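Local coordinates for protein nudix hydrolase DR_0079 (Deinococcus radiodurans, PDB 2O5F) that hydrolyses nucleoside di- and triphosphates to monophosphates in a magnesium-dependent reaction, with a marked preference for CDP and CTP, at residues 33-41 / 76-85; 94-105 / 116-124. All coordinates share one frame; numbering follows the deposited sequence.

Contact 1: 33-41 / 76-85; sequences RVRVVNAFL and ETYEEAFRRE
Val37 packs against the first turns of helix 78-85, its CA 6.2 Å from that of Phe82, where the axes of strand 35-41 and the helix approach to 8.3 Å at a crossing angle of -55°. Its two methyls divide the work: CG1 meets the edge of the Tyr78 ring, 3.7 Å from CD1, while CG2 packs 3.9 Å from CB of Ala81. Two residues along the strand, Ala39 sets CB 3.5 Å from CE1 of Phe82. At the other end, Tyr78 crosses Arg35 at about a right angle, with CE2 over one face of the guanidinium and the two planes 49° apart. Its CG stands anti to the carbonyl carbon (chi1 -76°), which swings the ring along the strand toward Arg35; there the hydroxyl hydrogen-bonds Asp16. A leucine in place of Tyr78 would probably leave Asp16 without this hydroxyl partner and the Arg35 guanidinium without the ring carbon over its face. One water bridges the segments, accepting from Arg35 NH2 and donating to Glu76 O. Within segment 76-85, Arg84 grips the Glu76 carboxylate side-on, NE and NH2 each meeting the syn lone pair of one oxygen, and NH1 makes a weak hydrogen bond, part of a salt bridge, to Glu85 OE1. This is the Nudix box helix packed on its sheet; Glu85, whose CG nears Val37, is an inferred magnesium ligand.

Contact 2: 94-105 / 116-124; sequences IDALSWRPLASF and MCVYELRSD
Strands 98-105 and 116-122 pair antiparallel, Arg100 and Glu120 exchanging both backbone bonds: Arg100 N to Glu120 O at 3.2 Å, and Glu120 N to Arg100 O. Toward the start of strand 98-105, Arg122 N bonds Ser98 O at 2.8 Å. Beyond Pro101, which has no N-H to give, the register slips by one residue in a classic beta bulge. There Val118 O accepts from two donors, Leu102 N at 2.6 Å and Ala103 N at 3.1 Å, both tilted from its carbonyl plane, and Val118 N returns a nearly straight bond (176°) to Ala103 O. Phe105 and Met116 close the far end with a reciprocal pair. The extended Glu120 side chain, with CG anti to N (chi1 179°), carries its carboxylate alongside the Arg100 guanidinium. The salt bridge from NH1 to OE1 is short, 2.8 Å, but strongly bent and weak as a hydrogen bond, the two planes standing 71° apart. The buried carboxylate has further partners: Arg42 bridges OE1 and the Tyr167 hydroxyl bonds OE2. On the face bearing Trp99 and Leu121, Trp99 CB rests 3.5 Å from Leu121 CD1, and the indole CZ3 lies 3.6 Å from Tyr119 CD1. Phe82 of helix 78-90 stacks on Tyr119 and meets Trp99 edge-to-face, whereas Val118 and Leu102 touch helix 159-166; strand 35-42 flanks 115-122 on the side away from 98-105.

After the N-terminal strands 8-12 and 18-23, strand 35-42 leads through strands 48-52 and 68-71 into the Nudix box helix, where contact 1 closes a loop with 34 residues between its segments. The chain then leaves the helix for strand 98-105 and turns back, so contact 2 closes a beta hairpin with only 10 residues between its segments. The two closures follow in series, without nesting or crossing, yet meet in space: their centres lie about 10 Å apart. Strand 115-122 runs parallel to 35-42, with Phe40 O 2.8 Å from Leu121 N, probably a hydrogen bond, and a salt bridge joins Arg83 to Asp95. Together they tie the Nudix box helix to the mixed four-stranded sheet, from strand 35-42 to the outermost strand 98-105.

Contact 1: 33-41 / 76-85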
loop_
_atom_site.group_PDB
_atom_site.type_symbol
_atom_site.label_atom_id
_atom_site.label_comp_id
_atom_site.label_asym_id
_atom_site.label_seq_id
_atom_site.Cartn_x
_atom_site.Cartn_y
_atom_site.Cartn_z
ATOM N N ARG A 33 -10.260 -2.966 -11.784
ATOM C CA ARG A 33 -9.728 -3.607 -12.982
ATOM C C ARG A 33 -8.215 -3.454 -13.108
ATOM O O ARG A 33 -7.639 -3.770 -14.149
ATOM C CB ARG A 33 -10.420 -3.042 -14.226
ATOM C CG ARG A 33 -11.906 -3.337 -14.268
ATOM C CD ARG A 33 -12.576 -2.684 -15.463
ATOM N NE ARG A 33 -14.004 -2.982 -15.495
ATOM C CZ ARG A 33 -14.851 -2.477 -16.389
ATOM N NH1 ARG A 33 -14.413 -1.646 -17.329
ATOM N NH2 ARG A 33 -16.137 -2.800 -16.341
ATOM N N VAL A 34 -7.576 -2.961 -12.048
ATOM C CA VAL A 34 -6.125 -2.794 -12.048
ATOM C C VAL A 34 -5.484 -3.328 -10.768
ATOM O O VAL A 34 -6.180 -3.694 -9.812
ATOM C CB VAL A 34 -5.708 -1.316 -12.240
ATOM C CG1 VAL A 34 -6.259 -0.793 -13.566
ATOM C CG2 VAL A 34 -6.203 -0.463 -11.077
ATOM N N ARG A 35 -4.152 -3.365 -10.761
ATOM C CA ARG A 35 -3.387 -3.882 -9.629
ATOM C C ARG A 35 -2.572 -2.813 -8.896
ATOM O O ARG A 35 -2.007 -1.905 -9.509
ATOM C CB ARG A 35 -2.448 -5.003 -10.116
ATOM C CG ARG A 35 -3.143 -5.995 -11.047
ATOM C CD ARG A 35 -2.467 -7.367 -11.169
ATOM N NE ARG A 35 -1.310 -7.385 -12.046
ATOM C CZ ARG A 35 -0.879 -8.456 -12.714
ATOM N NH1 ARG A 35 -1.505 -9.629 -12.622
ATOM N NH2 ARG A 35 0.187 -8.350 -13.488
ATOM N N VAL A 36 -2.538 -2.920 -7.573
ATOM C CA VAL A 36 -1.764 -2.007 -6.741
ATOM C C VAL A 36 -0.998 -2.837 -5.714
ATOM O O VAL A 36 -1.266 -4.025 -5.541
ATOM C CB VAL A 36 -2.669 -1.002 -5.974
ATOM C CG1 VAL A 36 -3.455 -0.146 -6.966
ATOM C CG2 VAL A 36 -3.618 -1.748 -5.038
ATOM N N VAL A 37 -0.034 -2.215 -5.053
ATOM C CA VAL A 37 0.724 -2.893 -4.010
ATOM C C VAL A 37 0.604 -2.013 -2.773
ATOM O O VAL A 37 0.477 -0.790 -2.874
ATOM C CB VAL A 37 2.229 -3.068 -4.377
ATOM C CG1 VAL A 37 2.412 -4.247 -5.325
ATOM C CG2 VAL A 37 2.766 -1.792 -5.020
ATOM N N ASN A 38 0.619 -2.648 -1.610
ATOM C CA ASN A 38 0.524 -1.941 -0.347
ATOM C C ASN A 38 1.452 -2.673 0.606
ATOM O O ASN A 38 1.613 -3.891 0.509
ATOM C CB ASN A 38 -0.912 -1.967 0.189
ATOM C CG ASN A 38 -1.823 -0.971 -0.519
ATOM O OD1 ASN A 38 -1.570 0.228 -0.509
ATOM N ND2 ASN A 38 -2.885 -1.469 -1.135
ATOM N N ALA A 39 2.087 -1.934 1.503
ATOM C CA ALA A 39 2.981 -2.563 2.464
ATOM C C ALA A 39 2.978 -1.798 3.766
ATOM O O ALA A 39 2.698 -0.600 3.803
ATOM C CB ALA A 39 4.400 -2.642 1.908
ATOM N N PHE A 40 3.273 -2.527 4.833
ATOM C CA PHE A 40 3.342 -1.974 6.162
ATOM C C PHE A 40 4.740 -2.231 6.690
ATOM O O PHE A 40 5.285 -3.320 6.517
ATOM C CB PHE A 40 2.331 -2.657 7.084
ATOM C CG PHE A 40 0.912 -2.257 6.831
ATOM C CD1 PHE A 40 0.472 -0.981 7.154
ATOM C CD2 PHE A 40 0.008 -3.159 6.278
ATOM C CE1 PHE A 40 -0.859 -0.601 6.930
ATOM C CE2 PHE A 40 -1.325 -2.788 6.047
ATOM C CZ PHE A 40 -1.753 -1.504 6.377
ATOM N N LEU A 41 5.317 -1.213 7.306
ATOM C CA LEU A 41 6.632 -1.321 7.916
ATOM C C LEU A 41 6.321 -1.544 9.397
ATOM O O LEU A 41 5.723 -0.682 10.039
ATOM C CB LEU A 41 7.397 -0.010 7.733
ATOM C CG LEU A 41 8.774 0.092 8.398
ATOM C CD1 LEU A 41 9.743 -0.863 7.709
ATOM C CD2 LEU A 41 9.289 1.523 8.296
ATOM N N GLU A 76 4.906 -4.785 -15.181
ATOM C CA GLU A 76 5.612 -4.922 -13.921
ATOM C C GLU A 76 4.972 -5.984 -13.029
ATOM O O GLU A 76 3.758 -6.178 -13.046
ATOM C CB GLU A 76 5.603 -3.563 -13.229
ATOM C CG GLU A 76 6.454 -3.421 -11.999
ATOM C CD GLU A 76 6.414 -1.991 -11.480
ATOM O OE1 GLU A 76 5.298 -1.466 -11.268
ATOM O OE2 GLU A 76 7.493 -1.393 -11.286
ATOM N N THR A 77 5.792 -6.693 -12.264
ATOM C CA THR A 77 5.249 -7.695 -11.362
ATOM C C THR A 77 4.983 -6.994 -10.026
ATOM O O THR A 77 5.434 -5.868 -9.817
ATOM C CB THR A 77 6.239 -8.837 -11.140
ATOM O OG1 THR A 77 5.587 -9.905 -10.443
ATOM C CG2 THR A 77 7.404 -8.355 -10.329
ATOM N N TYR A 78 4.258 -7.656 -9.130
ATOM C CA TYR A 78 3.947 -7.079 -7.827
ATOM C C TYR A 78 5.210 -6.732 -7.040
ATOM O O TYR A 78 5.319 -5.642 -6.481
ATOM C CB TYR A 78 3.081 -8.047 -7.008
ATOM C CG TYR A 78 1.619 -8.103 -7.428
ATOM C CD1 TYR A 78 0.728 -7.102 -7.049
ATOM C CD2 TYR A 78 1.128 -9.166 -8.186
ATOM C CE1 TYR A 78 -0.623 -7.155 -7.403
ATOM C CE2 TYR A 78 -0.219 -9.234 -8.554
ATOM C CZ TYR A 78 -1.085 -8.231 -8.157
ATOM O OH TYR A 78 -2.411 -8.305 -8.496
ATOM N N GLU A 79 6.166 -7.655 -7.001
ATOM C CA GLU A 79 7.413 -7.422 -6.268
ATOM C C GLU A 79 8.186 -6.224 -6.827
ATOM O O GLU A 79 8.735 -5.419 -6.070
ATOM C CB GLU A 79 8.303 -8.670 -6.318
ATOM C CG GLU A 79 9.531 -8.583 -5.415
ATOM C CD GLU A 79 10.464 -9.771 -5.573
ATOM O OE1 GLU A 79 9.974 -10.874 -5.901
ATOM O OE2 GLU A 79 11.685 -9.602 -5.353
ATOM N N GLU A 80 8.233 -6.104 -8.150
ATOM C CA GLU A 80 8.944 -4.996 -8.770
ATOM C C GLU A 80 8.296 -3.659 -8.423
ATOM O O GLU A 80 8.988 -2.668 -8.186
ATOM C CB GLU A 80 9.001 -5.186 -10.289
ATOM C CG GLU A 80 9.868 -6.366 -10.711
ATOM C CD GLU A 80 9.721 -6.716 -12.178
ATOM O OE1 GLU A 80 8.783 -6.196 -12.822
ATOM O OE2 GLU A 80 10.541 -7.517 -12.681
ATOM N N ALA A 81 6.967 -3.629 -8.383
ATOM C CA ALA A 81 6.270 -2.393 -8.053
ATOM C C ALA A 81 6.566 -2.035 -6.597
ATOM O O ALA A 81 6.742 -0.866 -6.249
ATOM C CB ALA A 81 4.771 -2.562 -8.259
ATOM N N PHE A 82 6.621 -3.062 -5.759
ATOM C CA PHE A 82 6.897 -2.891 -4.339
ATOM C C PHE A 82 8.284 -2.283 -4.170
ATOM O O PHE A 82 8.443 -1.266 -3.493
ATOM C CB PHE A 82 6.789 -4.254 -3.635
ATOM C CG PHE A 82 7.169 -4.238 -2.175
ATOM C CD1 PHE A 82 6.899 -3.139 -1.371
ATOM C CD2 PHE A 82 7.780 -5.350 -1.602
ATOM C CE1 PHE A 82 7.232 -3.147 -0.016
ATOM C CE2 PHE A 82 8.116 -5.368 -0.253
ATOM C CZ PHE A 82 7.840 -4.260 0.543
ATOM N N ARG A 83 9.284 -2.889 -4.805
ATOM C CA ARG A 83 10.646 -2.377 -4.699
ATOM C C ARG A 83 10.728 -0.928 -5.170
ATOM O O ARG A 83 11.420 -0.105 -4.569
ATOM C CB ARG A 83 11.616 -3.233 -5.518
ATOM C CG ARG A 83 13.054 -2.757 -5.397
ATOM C CD ARG A 83 14.030 -3.664 -6.126
ATOM N NE ARG A 83 14.132 -4.991 -5.520
ATOM C CZ ARG A 83 13.468 -6.062 -5.940
ATOM N NH1 ARG A 83 12.643 -5.975 -6.976
ATOM N NH2 ARG A 83 13.635 -7.226 -5.328
ATOM N N ARG A 84 10.009 -0.617 -6.243
ATOM C CA ARG A 84 10.009 0.732 -6.797
ATOM C C ARG A 84 9.369 1.762 -5.869
ATOM O O ARG A 84 9.949 2.817 -5.614
ATOM C CB ARG A 84 9.301 0.730 -8.161
ATOM C CG ARG A 84 9.134 2.105 -8.800
ATOM C CD ARG A 84 8.501 2.006 -10.190
ATOM N NE ARG A 84 7.226 1.281 -10.206
ATOM C CZ ARG A 84 6.095 1.723 -9.663
ATOM N NH1 ARG A 84 6.058 2.897 -9.045
ATOM N NH2 ARG A 84 4.990 0.998 -9.752
ATOM N N GLU A 85 8.176 1.466 -5.364
ATOM C CA GLU A 85 7.481 2.395 -4.471
ATOM C C GLU A 85 8.213 2.577 -3.136
ATOM O O GLU A 85 8.254 3.678 -2.596
ATOM C CB GLU A 85 6.050 1.920 -4.206
ATOM C CG GLU A 85 5.137 1.913 -5.431
ATOM C CD GLU A 85 4.672 3.306 -5.848
ATOM O OE1 GLU A 85 3.935 3.412 -6.854
ATOM O OE2 GLU A 85 5.039 4.295 -5.176
HETATM O O HOH W 1 1.080 -5.557 -13.784
#

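Contact 2: 94-105 / 116-124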
loop_
_atom_site.group_PDB
_atom_site.type_symbol
_atom_site.label_atom_id
_atom_site.label_comp_id
_atom_site.label_asym_id
_atom_site.label_seq_id
_atom_site.Cartn_x
_atom_site.Cartn_y
_atom_site.Cartn_z
ATOM N N ILE A 94 14.205 -2.675 -0.287
ATOM C CA ILE A 94 13.603 -3.864 0.315
ATOM C C ILE A 94 14.580 -5.026 0.408
ATOM O O ILE A 94 14.495 -5.847 1.319
ATOM C CB ILE A 94 12.331 -4.328 -0.452
ATOM C CG1 ILE A 94 12.691 -4.778 -1.867
ATOM C CG2 ILE A 94 11.311 -3.190 -0.504
ATOM C CD1 ILE A 94 11.500 -5.344 -2.638
ATOM N N ASP A 95 15.517 -5.087 -0.531
ATOM C CA ASP A 95 16.504 -6.160 -0.539
ATOM C C ASP A 95 17.466 -6.032 0.642
ATOM O O ASP A 95 18.137 -6.993 1.014
ATOM C CB ASP A 95 17.279 -6.144 -1.862
ATOM C CG ASP A 95 16.366 -6.284 -3.070
ATOM O OD1 ASP A 95 15.556 -7.236 -3.096
ATOM O OD2 ASP A 95 16.459 -5.451 -3.997
ATOM N N ALA A 96 17.518 -4.842 1.238
ATOM C CA ALA A 96 18.401 -4.591 2.373
ATOM C C ALA A 96 17.707 -4.876 3.701
ATOM O O ALA A 96 18.320 -4.789 4.764
ATOM C CB ALA A 96 18.888 -3.146 2.344
ATOM N N LEU A 97 16.426 -5.214 3.642
ATOM C CA LEU A 97 15.681 -5.498 4.859
ATOM C C LEU A 97 14.906 -6.802 4.725
ATOM O O LEU A 97 14.871 -7.413 3.658
ATOM C CB LEU A 97 14.706 -4.356 5.156
ATOM C CG LEU A 97 15.276 -2.936 5.218
ATOM C CD1 LEU A 97 14.158 -1.976 5.592
ATOM C CD2 LEU A 97 16.404 -2.860 6.234
ATOM N N SER A 98 14.287 -7.227 5.818
ATOM C CA SER A 98 13.491 -8.442 5.808
ATOM C C SER A 98 12.046 -8.080 5.453
ATOM O O SER A 98 11.481 -7.149 6.026
ATOM C CB SER A 98 13.540 -9.109 7.185
ATOM O OG SER A 98 12.575 -10.146 7.286
ATOM N N TRP A 99 11.465 -8.803 4.496
ATOM C CA TRP A 99 10.083 -8.574 4.076
ATOM C C TRP A 99 9.451 -9.855 3.555
ATOM O O TRP A 99 10.137 -10.834 3.263
ATOM C CB TRP A 99 9.992 -7.512 2.972
ATOM C CG TRP A 99 10.664 -7.895 1.685
ATOM C CD1 TRP A 99 11.973 -7.703 1.363
ATOM C CD2 TRP A 99 10.060 -8.530 0.541
ATOM N NE1 TRP A 99 12.222 -8.168 0.100
ATOM C CE2 TRP A 99 11.068 -8.679 -0.430
ATOM C CE3 TRP A 99 8.764 -8.981 0.249
ATOM C CZ2 TRP A 99 10.832 -9.265 -1.682
ATOM C CZ3 TRP A 99 8.524 -9.564 -0.999
ATOM C CH2 TRP A 99 9.560 -9.698 -1.949
ATOM N N ARG A 100 8.133 -9.850 3.434
ATOM C CA ARG A 100 7.445 -11.023 2.934
ATOM C C ARG A 100 6.020 -10.684 2.550
ATOM O O ARG A 100 5.452 -9.700 3.031
ATOM C CB ARG A 100 7.419 -12.124 3.999
ATOM C CG ARG A 100 6.505 -11.823 5.172
ATOM C CD ARG A 100 6.279 -13.063 6.022
ATOM N NE ARG A 100 5.246 -12.857 7.033
ATOM C CZ ARG A 100 5.362 -12.032 8.068
ATOM N NH1 ARG A 100 6.475 -11.330 8.238
ATOM N NH2 ARG A 100 4.364 -11.910 8.933
ATOM N N PRO A 101 5.433 -11.482 1.651
ATOM C CA PRO A 101 4.056 -11.244 1.231
ATOM C C PRO A 101 3.180 -11.492 2.453
ATOM O O PRO A 101 3.287 -12.534 3.100
ATOM C CB PRO A 101 3.841 -12.298 0.152
ATOM C CG PRO A 101 5.202 -12.439 -0.448
ATOM C CD PRO A 101 6.082 -12.478 0.779
ATOM N N LEU A 102 2.330 -10.532 2.782
ATOM C CA LEU A 102 1.462 -10.689 3.937
ATOM C C LEU A 102 0.137 -11.306 3.497
ATOM O O LEU A 102 -0.391 -12.213 4.146
ATOM C CB LEU A 102 1.231 -9.328 4.595
ATOM C CG LEU A 102 0.751 -9.301 6.048
ATOM C CD1 LEU A 102 1.770 -9.999 6.945
ATOM C CD2 LEU A 102 0.562 -7.856 6.487
ATOM N N ALA A 103 -0.391 -10.819 2.382
ATOM C CA ALA A 103 -1.651 -11.318 1.860
ATOM C C ALA A 103 -1.913 -10.788 0.463
ATOM O O ALA A 103 -1.232 -9.880 -0.009
ATOM C CB ALA A 103 -2.798 -10.914 2.786
ATOM N N SER A 104 -2.913 -11.372 -0.188
ATOM C CA SER A 104 -3.331 -10.976 -1.529
ATOM C C SER A 104 -4.850 -10.826 -1.481
ATOM O O SER A 104 -5.533 -11.637 -0.857
ATOM C CB SER A 104 -2.942 -12.055 -2.545
ATOM O OG SER A 104 -1.532 -12.149 -2.673
ATOM N N PHE A 105 -5.381 -9.793 -2.131
ATOM C CA PHE A 105 -6.823 -9.562 -2.123
ATOM C C PHE A 105 -7.415 -9.218 -3.476
ATOM O O PHE A 105 -6.746 -8.633 -4.323
ATOM C CB PHE A 105 -7.178 -8.418 -1.171
ATOM C CG PHE A 105 -6.791 -8.661 0.254
ATOM C CD1 PHE A 105 -7.429 -9.645 1.006
ATOM C CD2 PHE A 105 -5.799 -7.892 0.849
ATOM C CE1 PHE A 105 -7.082 -9.857 2.341
ATOM C CE2 PHE A 105 -5.441 -8.092 2.182
ATOM C CZ PHE A 105 -6.081 -9.074 2.930
ATOM N N MET A 116 -4.543 -6.701 -5.278
ATOM C CA MET A 116 -3.333 -6.292 -4.610
ATOM C C MET A 116 -2.605 -7.356 -3.832
ATOM O O MET A 116 -3.162 -8.384 -3.442
ATOM C CB MET A 116 -3.648 -5.153 -3.640
ATOM C CG MET A 116 -4.647 -5.531 -2.551
ATOM S SD MET A 116 -4.920 -4.187 -1.369
ATOM C CE MET A 116 -5.992 -3.090 -2.283
ATOM N N CYS A 117 -1.329 -7.082 -3.627
ATOM C CA CYS A 117 -0.504 -7.927 -2.807
ATOM C C CYS A 117 -0.097 -6.955 -1.712
ATOM O O CYS A 117 0.278 -5.807 -1.996
ATOM C CB CYS A 117 0.734 -8.422 -3.544
ATOM S SG CYS A 117 1.686 -9.584 -2.548
ATOM N N VAL A 118 -0.204 -7.411 -0.471
ATOM C CA VAL A 118 0.158 -6.611 0.690
ATOM C C VAL A 118 1.408 -7.267 1.265
ATOM O O VAL A 118 1.464 -8.488 1.417
ATOM C CB VAL A 118 -0.963 -6.619 1.757
ATOM C CG1 VAL A 118 -0.658 -5.600 2.852
ATOM C CG2 VAL A 118 -2.304 -6.316 1.105
ATOM N N TYR A 119 2.410 -6.452 1.561
ATOM C CA TYR A 119 3.674 -6.940 2.098
ATOM C C TYR A 119 3.926 -6.386 3.484
ATOM O O TYR A 119 3.313 -5.403 3.893
ATOM C CB TYR A 119 4.822 -6.482 1.204
ATOM C CG TYR A 119 4.725 -6.950 -0.216
ATOM C CD1 TYR A 119 5.167 -8.224 -0.583
ATOM C CD2 TYR A 119 4.190 -6.122 -1.206
ATOM C CE1 TYR A 119 5.083 -8.655 -1.898
ATOM C CE2 TYR A 119 4.102 -6.549 -2.523
ATOM C CZ TYR A 119 4.550 -7.812 -2.861
ATOM O OH TYR A 119 4.471 -8.230 -4.171
ATOM N N GLU A 120 4.838 -7.022 4.207
ATOM C CA GLU A 120 5.213 -6.527 5.519
ATOM C C GLU A 120 6.731 -6.374 5.502
ATOM O O GLU A 120 7.454 -7.320 5.187
ATOM C CB GLU A 120 4.795 -7.493 6.631
ATOM C CG GLU A 120 5.206 -7.005 8.013
ATOM C CD GLU A 120 4.746 -7.919 9.130
ATOM O OE1 GLU A 120 5.269 -9.052 9.224
ATOM O OE2 GLU A 120 3.853 -7.504 9.902
ATOM N N LEU A 121 7.200 -5.169 5.809
ATOM C CA LEU A 121 8.624 -4.859 5.848
ATOM C C LEU A 121 8.988 -4.785 7.330
ATOM O O LEU A 121 8.241 -4.212 8.123
ATOM C CB LEU A 121 8.879 -3.503 5.176
ATOM C CG LEU A 121 10.242 -3.195 4.546
ATOM C CD1 LEU A 121 10.431 -4.076 3.316
ATOM C CD2 LEU A 121 10.309 -1.717 4.136
ATOM N N ARG A 122 10.120 -5.373 7.712
ATOM C CA ARG A 122 10.545 -5.351 9.111
ATOM C C ARG A 122 11.732 -4.416 9.344
ATOM O O ARG A 122 12.783 -4.568 8.719
ATOM C CB ARG A 122 10.925 -6.765 9.582
ATOM C CG ARG A 122 9.842 -7.826 9.426
ATOM C CD ARG A 122 8.523 -7.363 10.024
ATOM N NE ARG A 122 8.689 -6.868 11.386
ATOM C CZ ARG A 122 8.899 -7.641 12.444
ATOM N NH1 ARG A 122 8.964 -8.960 12.302
ATOM N NH2 ARG A 122 9.055 -7.096 13.642
ATOM N N SER A 123 11.558 -3.460 10.254
ATOM C CA SER A 123 12.609 -2.516 10.594
ATOM C C SER A 123 12.251 -1.693 11.817
ATOM O O SER A 123 11.090 -1.324 12.008
ATOM C CB SER A 123 12.884 -1.552 9.439
ATOM O OG SER A 123 13.918 -0.638 9.789
ATOM N N ASP A 124 13.248 -1.409 12.647
ATOM C CA ASP A 124 13.021 -0.588 13.827
ATOM C C ASP A 124 13.454 0.844 13.545
ATOM O O ASP A 124 13.248 1.728 14.363
ATOM C CB ASP A 124 13.792 -1.140 15.030
ATOM C CG ASP A 124 13.069 -2.290 15.704
ATOM O OD1 ASP A 124 11.935 -2.083 16.167
ATOM O OD2 ASP A 124 13.626 -3.400 15.770
#